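Local coordinates for protein sialyltransferase 0160 (Photobacterium damselae, PDB 4R84) that transfers sialic acid from CMP-sialic acid to galactoside acceptors, probably in alpha-2,6 linkage, as a glycosyltransferase of the GT-B group, at residues L129-Q134 and V152-V157; V122-A127 and F201-A206; I230-D235 and T290-L295. One frame throughout, in Å; residues are numbered along the deposited sequence.

Contact 1 (L129-Q134 and V152-V157); sequences LPSLQQ and VSWKRV. With CSF (cytidine-5'-monophosphate-3-fluoro-N-acetyl-neuraminic acid), chain E.
Ser-131 OG, lying over one face of the Trp-154 indole, is held by two polar partners: water 1, which donates to it at 2.8 Å, and the carboxylate of Asp-125 on strand 106-125. The same water accepts from the backbone N of Arg-156, also at 2.8 Å, and so ties helix 129-144 to the loop that follows strand 149-154. Beside the hydroxyl, Ser-131 CB sits 3.8 Å from the centroid of the five-membered ring, almost exactly on its normal, a CH-pi contact. Val-152 CG1 covers the opposite face, and the indole is sandwiched between Ser-131 of the helix and Val-152 of its own strand. Its rotation is fixed at the edge, where Trp-154 NE1 donates to Gln-134 OE1 (2.9 Å, 156° at the hydrogen). The oxygen is near the ring plane, while the amide plane is turned 38° from it; Gln-134, extended beyond CG, runs past the indole in the opposite direction. Farther along, Val-157 CG2 packs on Ser-131 CB at 3.7 Å and more loosely on Leu-132 CD2. The Arg-156 side chain, bent at chi3, extends to the ligand, where NH1 donates to the ribose hydroxyl O2' of CSF (3.0 Å, 142°), with the oxygen at the guanidinium edge. The indole bond holds strand 149-154 on the helix and the water bridge the start of the loop, which probably helps to place Arg-156 at the ribose.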
loop_
_atom_site.group_PDB
_atom_site.type_symbol
_atom_site.label_atom_id
_atom_site.label_comp_id
_atom_site.label_asym_id
_atom_site.label_seq_id
_atom_site.Cartn_x
_atom_site.Cartn_y
_atom_site.Cartn_z
ATOM N N LEU A 129 -7.079 -0.061 -1.881
ATOM C CA LEU A 129 -6.294 -0.093 -0.653
ATOM C C LEU A 129 -4.784 -0.340 -0.900
ATOM O O LEU A 129 -3.957 0.427 -0.403
ATOM C CB LEU A 129 -6.886 -1.153 0.301
ATOM C CG LEU A 129 -6.236 -1.161 1.687
ATOM C CD1 LEU A 129 -6.197 0.258 2.251
ATOM C CD2 LEU A 129 -6.991 -2.128 2.599
ATOM N N PRO A 130 -4.419 -1.354 -1.710
ATOM C CA PRO A 130 -2.981 -1.502 -1.991
ATOM C C PRO A 130 -2.389 -0.271 -2.649
ATOM O O PRO A 130 -1.311 0.173 -2.264
ATOM C CB PRO A 130 -2.930 -2.718 -2.931
ATOM C CG PRO A 130 -4.178 -3.516 -2.545
ATOM C CD PRO A 130 -5.205 -2.442 -2.327
ATOM N N SER A 131 -3.097 0.314 -3.607
ATOM C CA SER A 131 -2.568 1.514 -4.270
ATOM C C SER A 131 -2.386 2.687 -3.294
ATOM O O SER A 131 -1.392 3.404 -3.372
ATOM C CB SER A 131 -3.483 1.941 -5.423
ATOM O OG SER A 131 -3.587 0.903 -6.376
ATOM N N LEU A 132 -3.336 2.877 -2.378
ATOM C CA LEU A 132 -3.262 3.972 -1.421
ATOM C C LEU A 132 -2.093 3.781 -0.446
ATOM O O LEU A 132 -1.372 4.730 -0.140
ATOM C CB LEU A 132 -4.584 4.111 -0.654
ATOM C CG LEU A 132 -5.794 4.521 -1.509
ATOM C CD1 LEU A 132 -7.074 4.397 -0.690
ATOM C CD2 LEU A 132 -5.639 5.947 -1.992
ATOM N N GLN A 133 -1.899 2.556 0.025
ATOM C CA GLN A 133 -0.761 2.239 0.894
ATOM C C GLN A 133 0.542 2.474 0.155
ATOM O O GLN A 133 1.489 3.037 0.699
ATOM C CB GLN A 133 -0.818 0.791 1.352
ATOM C CG GLN A 133 -1.927 0.516 2.354
ATOM C CD GLN A 133 -1.533 0.827 3.788
ATOM O OE1 GLN A 133 -0.365 0.709 4.170
ATOM N NE2 GLN A 133 -2.516 1.214 4.599
ATOM N N GLN A 134 0.565 2.043 -1.094
ATOM C CA GLN A 134 1.755 2.191 -1.923
ATOM C C GLN A 134 2.047 3.662 -2.178
ATOM O O GLN A 134 3.204 4.067 -2.194
ATOM C CB GLN A 134 1.567 1.422 -3.228
ATOM C CG GLN A 134 1.601 -0.108 -3.033
ATOM C CD GLN A 134 1.065 -0.850 -4.231
ATOM O OE1 GLN A 134 1.019 -0.311 -5.331
ATOM N NE2 GLN A 134 0.627 -2.094 -4.018
ATOM N N VAL A 152 4.757 2.488 -12.285
ATOM C CA VAL A 152 3.470 2.387 -11.581
ATOM C C VAL A 152 2.316 2.054 -12.521
ATOM O O VAL A 152 2.058 2.772 -13.492
ATOM C CB VAL A 152 3.132 3.692 -10.825
ATOM C CG1 VAL A 152 1.756 3.559 -10.132
ATOM C CG2 VAL A 152 4.201 4.037 -9.757
ATOM N N SER A 153 1.606 0.972 -12.197
ATOM C CA SER A 153 0.401 0.572 -12.925
ATOM C C SER A 153 -0.739 0.391 -11.961
ATOM O O SER A 153 -0.876 -0.677 -11.366
ATOM C CB SER A 153 0.638 -0.733 -13.687
ATOM O OG SER A 153 1.522 -0.500 -14.772
ATOM N N TRP A 154 -1.542 1.444 -11.815
ATOM C CA TRP A 154 -2.674 1.472 -10.899
ATOM C C TRP A 154 -3.951 1.728 -11.675
ATOM O O TRP A 154 -4.006 2.637 -12.493
ATOM C CB TRP A 154 -2.521 2.577 -9.867
ATOM C CG TRP A 154 -1.494 2.375 -8.817
ATOM C CD1 TRP A 154 -0.980 1.195 -8.369
ATOM C CD2 TRP A 154 -0.857 3.412 -8.073
ATOM N NE1 TRP A 154 -0.043 1.449 -7.377
ATOM C CE2 TRP A 154 0.046 2.802 -7.183
ATOM C CE3 TRP A 154 -0.943 4.813 -8.094
ATOM C CZ2 TRP A 154 0.844 3.537 -6.302
ATOM C CZ3 TRP A 154 -0.152 5.545 -7.214
ATOM C CH2 TRP A 154 0.732 4.904 -6.332
ATOM N N LYS A 155 -4.993 0.962 -11.397
ATOM C CA LYS A 155 -6.229 1.139 -12.149
ATOM C C LYS A 155 -7.094 2.266 -11.597
ATOM O O LYS A 155 -7.775 2.954 -12.361
ATOM C CB LYS A 155 -7.016 -0.178 -12.164
ATOM C CG LYS A 155 -8.133 -0.204 -13.208
ATOM C CD LYS A 155 -8.535 -1.639 -13.534
ATOM C CE LYS A 155 -9.779 -1.687 -14.419
ATOM N NZ LYS A 155 -10.990 -1.194 -13.667
ATOM N N ARG A 156 -7.063 2.466 -10.281
ATOM C CA ARG A 156 -8.014 3.380 -9.637
ATOM C C ARG A 156 -7.370 4.702 -9.211
ATOM O O ARG A 156 -8.000 5.752 -9.259
ATOM C CB ARG A 156 -8.680 2.706 -8.439
ATOM C CG ARG A 156 -9.584 1.511 -8.787
ATOM C CD ARG A 156 -10.674 1.331 -7.729
ATOM N NE ARG A 156 -11.480 2.544 -7.626
ATOM C CZ ARG A 156 -12.301 2.817 -6.616
ATOM N NH1 ARG A 156 -12.416 1.961 -5.609
ATOM N NH2 ARG A 156 -12.993 3.954 -6.613
ATOM N N VAL A 157 -6.131 4.644 -8.751
ATOM C CA VAL A 157 -5.416 5.862 -8.388
ATOM C C VAL A 157 -4.675 6.456 -9.583
ATOM O O VAL A 157 -3.829 5.796 -10.211
ATOM C CB VAL A 157 -4.436 5.602 -7.245
ATOM C CG1 VAL A 157 -3.628 6.868 -6.942
ATOM C CG2 VAL A 157 -5.189 5.137 -6.020
HETATM C C5A CSF E . -18.763 -7.177 -5.219
HETATM C C4A CSF E . -17.402 -6.715 -5.723
HETATM C C2A CSF E . -18.270 -4.338 -5.704
HETATM O O6A CSF E . -19.497 -4.881 -5.184
HETATM C C6A CSF E . -19.365 -6.052 -4.386
HETATM C C3A CSF E . -17.526 -5.411 -6.519
HETATM O O4A CSF E . -16.839 -7.748 -6.544
HETATM N N5A CSF E . -18.601 -8.357 -4.400
HETATM C C7A CSF E . -20.755 -6.444 -3.925
HETATM C C8A CSF E . -21.359 -5.336 -3.082
HETATM C C9A CSF E . -22.661 -5.806 -2.445
HETATM O O9A CSF E . -23.156 -4.738 -1.638
HETATM O O8A CSF E . -20.435 -5.021 -2.041
HETATM O O7A CSF E . -21.591 -6.651 -5.065
HETATM C C1A CSF E . -18.601 -3.161 -6.598
HETATM O OBA CSF E . -17.665 -2.482 -7.063
HETATM O OAA CSF E . -19.799 -2.901 -6.863
HETATM O O1A CSF E . -17.372 -3.887 -4.687
HETATM O O2A CSF E . -16.881 -3.598 -2.262
HETATM N N1 CSF E . -16.887 2.313 -2.753
HETATM C C2 CSF E . -16.947 3.614 -2.229
HETATM N N3 CSF E . -18.108 4.080 -1.716
HETATM C C4 CSF E . -19.196 3.281 -1.706
HETATM C C5 CSF E . -19.151 1.991 -2.236
HETATM C C6 CSF E . -17.959 1.518 -2.775
HETATM C "C3'" CSF E . -14.766 -0.089 -2.379
HETATM C "C2'" CSF E . -14.624 1.408 -2.300
HETATM C "C1'" CSF E . -15.612 1.874 -3.344
HETATM O "O4'" CSF E . -15.834 0.781 -4.239
HETATM C "C4'" CSF E . -14.982 -0.299 -3.859
HETATM P PA CSF E . -17.692 -2.988 -3.378
HETATM O "O5'" CSF E . -16.966 -1.600 -3.634
HETATM C "C5'" CSF E . -15.658 -1.613 -4.187
HETATM O "O3'" CSF E . -13.621 -0.753 -1.858
HETATM O "O2'" CSF E . -13.323 1.809 -2.752
HETATM N N4 CSF E . -20.361 3.745 -1.191
HETATM O O2 CSF E . -15.912 4.332 -2.248
HETATM O O3A CSF E . -19.159 -2.702 -3.203
HETATM C C10 CSF E . -19.294 -9.483 -4.595
HETATM O O10 CSF E . -20.054 -9.634 -5.540
HETATM C C11 CSF E . -19.092 -10.551 -3.556
HETATM F F3A CSF E . -18.223 -5.628 -7.684
HETATM O O HOH W 1 -5.619 1.187 -8.238
#

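Contact 2 (V122-A127 and F201-A206); sequences VYIDHA and FYTNTA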
loop_
_atom_site.group_PDB
_atom_site.type_symbol
_atom_site.label_atom_id
_atom_site.label_comp_id
_atom_site.label_asym_id
_atom_site.label_seq_id
_atom_site.Cartn_x
_atom_site.Cartn_y
_atom_site.Cartn_z
ATOM N N VAL A 122 8.575 -1.266 -8.393
ATOM C CA VAL A 122 7.513 -1.602 -9.359
ATOM C C VAL A 122 6.208 -1.775 -8.607
ATOM O O VAL A 122 6.147 -2.571 -7.681
ATOM C CB VAL A 122 7.861 -2.880 -10.137
ATOM C CG1 VAL A 122 6.751 -3.258 -11.149
ATOM C CG2 VAL A 122 9.189 -2.672 -10.883
ATOM N N TYR A 123 5.186 -1.016 -9.015
ATOM C CA TYR A 123 3.900 -0.963 -8.319
ATOM C C TYR A 123 2.787 -1.418 -9.243
ATOM O O TYR A 123 2.654 -0.893 -10.334
ATOM C CB TYR A 123 3.624 0.470 -7.834
ATOM C CG TYR A 123 4.623 0.961 -6.824
ATOM C CD1 TYR A 123 5.851 1.518 -7.225
ATOM C CD2 TYR A 123 4.357 0.862 -5.484
ATOM C CE1 TYR A 123 6.772 1.964 -6.276
ATOM C CE2 TYR A 123 5.250 1.299 -4.534
ATOM C CZ TYR A 123 6.471 1.835 -4.941
ATOM O OH TYR A 123 7.353 2.270 -3.984
ATOM N N ILE A 124 1.996 -2.404 -8.807
ATOM C CA ILE A 124 0.922 -2.937 -9.643
ATOM C C ILE A 124 -0.314 -3.194 -8.803
ATOM O O ILE A 124 -0.237 -3.941 -7.828
ATOM C CB ILE A 124 1.321 -4.248 -10.325
ATOM C CG1 ILE A 124 2.659 -4.100 -11.050
ATOM C CG2 ILE A 124 0.220 -4.695 -11.318
ATOM C CD1 ILE A 124 3.341 -5.419 -11.301
ATOM N N ASP A 125 -1.437 -2.581 -9.161
ATOM C CA ASP A 125 -2.684 -2.833 -8.424
ATOM C C ASP A 125 -3.888 -2.398 -9.226
ATOM O O ASP A 125 -3.836 -1.414 -9.955
ATOM C CB ASP A 125 -2.697 -2.108 -7.085
ATOM C CG ASP A 125 -3.966 -2.387 -6.286
ATOM O OD1 ASP A 125 -4.404 -3.554 -6.251
ATOM O OD2 ASP A 125 -4.508 -1.441 -5.689
ATOM N N HIS A 126 -4.988 -3.124 -9.051
ATOM C CA HIS A 126 -6.214 -2.793 -9.744
ATOM C C HIS A 126 -7.308 -2.383 -8.754
ATOM O O HIS A 126 -8.414 -2.057 -9.156
ATOM C CB HIS A 126 -6.696 -3.986 -10.572
ATOM C CG HIS A 126 -7.194 -5.131 -9.743
ATOM N ND1 HIS A 126 -6.353 -5.945 -9.012
ATOM C CD2 HIS A 126 -8.450 -5.591 -9.523
ATOM C CE1 HIS A 126 -7.069 -6.860 -8.384
ATOM N NE2 HIS A 126 -8.344 -6.664 -8.672
ATOM N N ALA A 127 -6.989 -2.397 -7.468
ATOM C CA ALA A 127 -7.970 -2.072 -6.435
ATOM C C ALA A 127 -7.704 -0.677 -5.850
ATOM O O ALA A 127 -7.236 0.220 -6.558
ATOM C CB ALA A 127 -7.952 -3.127 -5.344
ATOM N N PHE A 201 9.098 -5.114 -5.469
ATOM C CA PHE A 201 7.730 -5.251 -5.960
ATOM C C PHE A 201 6.725 -4.831 -4.901
ATOM O O PHE A 201 6.946 -5.072 -3.719
ATOM C CB PHE A 201 7.425 -6.692 -6.361
ATOM C CG PHE A 201 8.093 -7.132 -7.624
ATOM C CD1 PHE A 201 7.873 -6.455 -8.822
ATOM C CD2 PHE A 201 8.871 -8.279 -7.634
ATOM C CE1 PHE A 201 8.475 -6.893 -10.000
ATOM C CE2 PHE A 201 9.467 -8.724 -8.813
ATOM C CZ PHE A 201 9.259 -8.027 -9.995
ATOM N N TYR A 202 5.640 -4.199 -5.341
ATOM C CA TYR A 202 4.529 -3.819 -4.467
ATOM C C TYR A 202 3.247 -4.144 -5.182
ATOM O O TYR A 202 2.983 -3.577 -6.245
ATOM C CB TYR A 202 4.561 -2.323 -4.145
ATOM C CG TYR A 202 5.856 -1.846 -3.533
ATOM C CD1 TYR A 202 6.979 -1.604 -4.327
ATOM C CD2 TYR A 202 5.950 -1.615 -2.167
ATOM C CE1 TYR A 202 8.174 -1.160 -3.768
ATOM C CE2 TYR A 202 7.143 -1.161 -1.596
ATOM C CZ TYR A 202 8.246 -0.947 -2.407
ATOM O OH TYR A 202 9.437 -0.497 -1.859
ATOM N N THR A 203 2.442 -5.045 -4.636
ATOM C CA THR A 203 1.221 -5.381 -5.352
ATOM C C THR A 203 0.171 -5.934 -4.402
ATOM O O THR A 203 0.328 -5.887 -3.181
ATOM C CB THR A 203 1.502 -6.362 -6.517
ATOM O OG1 THR A 203 0.351 -6.440 -7.370
ATOM C CG2 THR A 203 1.875 -7.759 -6.022
ATOM N N ASN A 204 -0.917 -6.391 -5.010
ATOM C CA ASN A 204 -2.126 -6.880 -4.364
ATOM C C ASN A 204 -1.962 -8.346 -3.971
ATOM O O ASN A 204 -1.558 -9.163 -4.790
ATOM C CB ASN A 204 -3.276 -6.660 -5.368
ATOM C CG ASN A 204 -4.628 -7.046 -4.849
ATOM O OD1 ASN A 204 -4.827 -8.141 -4.346
ATOM N ND2 ASN A 204 -5.598 -6.153 -5.033
ATOM N N THR A 205 -2.225 -8.678 -2.707
ATOM C CA THR A 205 -1.970 -10.044 -2.241
ATOM C C THR A 205 -2.772 -11.090 -3.029
ATOM O O THR A 205 -2.221 -12.107 -3.447
ATOM C CB THR A 205 -2.294 -10.196 -0.748
ATOM O OG1 THR A 205 -1.499 -9.273 -0.005
ATOM C CG2 THR A 205 -1.997 -11.612 -0.280
ATOM N N ALA A 206 -4.065 -10.844 -3.210
ATOM C CA ALA A 206 -4.922 -11.836 -3.871
ATOM C C ALA A 206 -4.446 -12.110 -5.299
ATOM O O ALA A 206 -4.600 -13.218 -5.816
ATOM C CB ALA A 206 -6.401 -11.380 -3.857
#
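Two neighbouring parallel strands of the Rossmann-like sheet, 106-125 and 197-204, meet close to their carboxyl ends. Tyr-202 N donates to Val-122 O and Ile-124 N to Tyr-202 O, placing Tyr-123 level with Tyr-202. On that face the two phenol rings point the same way in an offset stack, centroids 4.3 Å apart and planes at 10°. Tyr-123 CE2 lies 3.4 Å from Tyr-202 CG, while the hydroxyls bind Glu-121 and Glu-200 respectively. On the opposite face Val-122 CB rests against Phe-201 CD1 at 3.8 Å. At Ile-124 O a side chain supplies the bond: with OG1 anti to its own N (chi1 -167°), Thr-203 donates at 2.6 Å from above the carbonyl plane. Asp-125 OD1 accepts twice. Asn-204 ND2 approaches nearly along the C-O axis, 3.1 Å away, and Ala-127 N comes from above the carboxylate plane, also at 3.1 Å, closing an Asx turn. OD2 of the same carboxylate is bound by Ser-131 OG of helix 129-144, and Asn-204 ND2 also binds Asp-235. An aromatic and aliphatic strand pair ending in polar side chains that shape the following loops, with the Ala-127 side chain about 7 Å from CSF, fits the cleft edge of a GT-B Rossmann domain.

Contact 3 (I230-D235 and T290-L295); sequences ISLYDD and TDYYFL
Strands 225-233 and 290-294 are neighbours in the parallel part of the Rossmann-like sheet, their axes 4.8 Å apart. Four backbone bonds alternate between them: Asp-291 N to Ile-230 O, Leu-232 N to Asp-291 O, Tyr-293 N to Leu-232 O at 2.7 Å, and Asp-234 N to Tyr-293 O. Tyr-233 and Tyr-293 point the same way on one face, planes at 16° but slid apart, so that Tyr-293 CD2 lies over the rim of the Tyr-233 ring, 3.6 Å from CE2, and the overlap is slight. Ser-231 CB meets the edge of the Tyr-293 ring, and water 2 joins Ser-231 OG (2.7 Å) to Tyr-293 OH by a second, weak bond. On the other face Leu-232 CD1 touches Tyr-292 CE1 at 3.7 Å. The Tyr-292 hydroxyl is bound to His-285. Past the strand ends Asp-234 turns its carboxylate to the neighbouring strand's end, CG beside its own N (chi1 -72°), and OD2 accepts from Leu-295 N at 3.0 Å on the anti side, tilted 25° out of the carboxylate plane. Tyr-240 OH of helix 237-246 binds the same oxygen, and water 3 donates to OD1. Two partners on the buried OD2 fix the rotation of the carboxylate, which prolongs the pairing one step beyond the last backbone bond and ties both loop starts to helix 237-246.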
loop_
_atom_site.group_PDB
_atom_site.type_symbol
_atom_site.label_atom_id
_atom_site.label_comp_id
_atom_site.label_asym_id
_atom_site.label_seq_id
_atom_site.Cartn_x
_atom_site.Cartn_y
_atom_site.Cartn_z
ATOM N N ILE A 230 9.520 -7.919 -1.747
ATOM C CA ILE A 230 8.150 -7.995 -2.245
ATOM C C ILE A 230 7.243 -7.534 -1.114
ATOM O O ILE A 230 7.387 -8.007 0.005
ATOM C CB ILE A 230 7.775 -9.429 -2.669
ATOM C CG1 ILE A 230 8.733 -9.939 -3.736
ATOM C CG2 ILE A 230 6.321 -9.494 -3.177
ATOM C CD1 ILE A 230 8.468 -11.391 -4.155
ATOM N N SER A 231 6.367 -6.568 -1.384
ATOM C CA SER A 231 5.382 -6.125 -0.381
ATOM C C SER A 231 4.008 -6.409 -0.947
ATOM O O SER A 231 3.661 -5.882 -2.008
ATOM C CB SER A 231 5.520 -4.636 -0.044
ATOM O OG SER A 231 6.761 -4.334 0.593
ATOM N N LEU A 232 3.224 -7.216 -0.231
ATOM C CA LEU A 232 1.896 -7.606 -0.686
ATOM C C LEU A 232 0.852 -7.008 0.241
ATOM O O LEU A 232 1.021 -7.029 1.458
ATOM C CB LEU A 232 1.774 -9.135 -0.729
ATOM C CG LEU A 232 2.834 -9.830 -1.588
ATOM C CD1 LEU A 232 2.647 -11.335 -1.544
ATOM C CD2 LEU A 232 2.801 -9.345 -3.042
ATOM N N TYR A 233 -0.197 -6.431 -0.341
ATOM C CA TYR A 233 -1.242 -5.764 0.434
ATOM C C TYR A 233 -2.601 -6.383 0.164
ATOM O O TYR A 233 -2.990 -6.560 -0.989
ATOM C CB TYR A 233 -1.307 -4.268 0.092
ATOM C CG TYR A 233 0.003 -3.524 0.302
ATOM C CD1 TYR A 233 1.024 -3.602 -0.647
ATOM C CD2 TYR A 233 0.214 -2.745 1.432
ATOM C CE1 TYR A 233 2.224 -2.918 -0.472
ATOM C CE2 TYR A 233 1.430 -2.056 1.621
ATOM C CZ TYR A 233 2.417 -2.159 0.670
ATOM O OH TYR A 233 3.607 -1.491 0.843
ATOM N N ASP A 234 -3.342 -6.696 1.220
ATOM C CA ASP A 234 -4.751 -7.060 1.044
ATOM C C ASP A 234 -5.496 -5.961 0.325
ATOM O O ASP A 234 -5.247 -4.792 0.588
ATOM C CB ASP A 234 -5.446 -7.269 2.390
ATOM C CG ASP A 234 -5.013 -8.520 3.091
ATOM O OD1 ASP A 234 -4.560 -9.469 2.422
ATOM O OD2 ASP A 234 -5.144 -8.546 4.335
ATOM N N ASP A 235 -6.436 -6.307 -0.549
ATOM C CA ASP A 235 -7.247 -5.235 -1.128
ATOM C C ASP A 235 -8.579 -5.051 -0.415
ATOM O O ASP A 235 -9.261 -4.056 -0.624
ATOM C CB ASP A 235 -7.452 -5.418 -2.626
ATOM C CG ASP A 235 -8.155 -6.684 -2.984
ATOM O OD1 ASP A 235 -8.469 -7.480 -2.085
ATOM O OD2 ASP A 235 -8.392 -6.869 -4.199
ATOM N N THR A 290 9.768 -11.013 1.770
ATOM C CA THR A 290 8.373 -10.662 1.535
ATOM C C THR A 290 7.666 -10.236 2.809
ATOM O O THR A 290 7.792 -10.892 3.841
ATOM C CB THR A 290 7.582 -11.862 0.952
ATOM O OG1 THR A 290 8.203 -12.315 -0.253
ATOM C CG2 THR A 290 6.112 -11.489 0.677
ATOM N N ASP A 291 6.920 -9.141 2.718
ATOM C CA ASP A 291 5.995 -8.738 3.770
ATOM C C ASP A 291 4.576 -8.919 3.253
ATOM O O ASP A 291 4.269 -8.464 2.142
ATOM C CB ASP A 291 6.206 -7.281 4.170
ATOM C CG ASP A 291 7.561 -7.030 4.788
ATOM O OD1 ASP A 291 8.067 -7.908 5.514
ATOM O OD2 ASP A 291 8.116 -5.942 4.536
ATOM N N TYR A 292 3.723 -9.561 4.052
ATOM C CA TYR A 292 2.293 -9.637 3.758
ATOM C C TYR A 292 1.584 -8.653 4.666
ATOM O O TYR A 292 1.544 -8.867 5.880
ATOM C CB TYR A 292 1.724 -11.037 4.014
ATOM C CG TYR A 292 2.382 -12.184 3.287
ATOM C CD1 TYR A 292 1.983 -12.550 2.001
ATOM C CD2 TYR A 292 3.357 -12.942 3.910
ATOM C CE1 TYR A 292 2.565 -13.632 1.352
ATOM C CE2 TYR A 292 3.945 -14.018 3.273
ATOM C CZ TYR A 292 3.553 -14.359 1.995
ATOM O OH TYR A 292 4.158 -15.429 1.361
ATOM N N TYR A 293 1.066 -7.560 4.110
ATOM C CA TYR A 293 0.349 -6.595 4.925
ATOM C C TYR A 293 -1.112 -6.984 4.969
ATOM O O TYR A 293 -1.810 -6.906 3.957
ATOM C CB TYR A 293 0.517 -5.179 4.379
ATOM C CG TYR A 293 1.911 -4.678 4.624
ATOM C CD1 TYR A 293 2.294 -4.241 5.883
ATOM C CD2 TYR A 293 2.864 -4.691 3.606
ATOM C CE1 TYR A 293 3.577 -3.800 6.123
ATOM C CE2 TYR A 293 4.164 -4.257 3.841
ATOM C CZ TYR A 293 4.503 -3.815 5.105
ATOM O OH TYR A 293 5.770 -3.379 5.375
ATOM N N PHE A 294 -1.550 -7.398 6.155
ATOM C CA PHE A 294 -2.938 -7.776 6.400
ATOM C C PHE A 294 -3.720 -6.557 6.900
ATOM O O PHE A 294 -3.285 -5.889 7.832
ATOM C CB PHE A 294 -3.016 -8.883 7.458
ATOM C CG PHE A 294 -2.682 -10.263 6.963
ATOM C CD1 PHE A 294 -1.365 -10.625 6.700
ATOM C CD2 PHE A 294 -3.680 -11.231 6.853
ATOM C CE1 PHE A 294 -1.056 -11.900 6.275
ATOM C CE2 PHE A 294 -3.377 -12.511 6.434
ATOM C CZ PHE A 294 -2.061 -12.849 6.142
ATOM N N LEU A 295 -4.875 -6.265 6.310
ATOM C CA LEU A 295 -5.745 -5.236 6.889
ATOM C C LEU A 295 -6.216 -5.645 8.294
ATOM O O LEU A 295 -6.403 -4.787 9.159
ATOM C CB LEU A 295 -6.908 -4.894 5.955
ATOM C CG LEU A 295 -7.850 -5.925 5.374
ATOM C CD1 LEU A 295 -8.981 -6.207 6.352
ATOM C CD2 LEU A 295 -8.390 -5.362 4.084
HETATM O O HOH W 2 7.409 -2.550 2.492
HETATM O O HOH W 3 -1.297 -9.587 2.611
#

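How the contacts relate
All three contacts are buried in one Rossmann-like sheet and its flanking helix. Contacts 2 and 3 are parallel strand pairs, joined because strands 197-204 and 225-233 are themselves neighbours: Ser-231 N meets Phe-201 O, and Thr-205 N meets Tyr-233 O. Contact 1 differs in kind, a helix laid on a strand and held by an indole wedged against it, one side-chain bond and a bridging water; along the chain it is nested inside the loop closed by contact 2. Pro-130 and Gln-133 of its helix also pack on contact 3 through Tyr-233. Tyrosine pairs on one face and, Phe-201 and Tyr-292 apart, mostly aliphatic side chains on the other make up the strand bodies of contacts 2 and 3, whereas carboxylates and amides gather at their carboxyl ends. Contact 1 alone touches CSF directly.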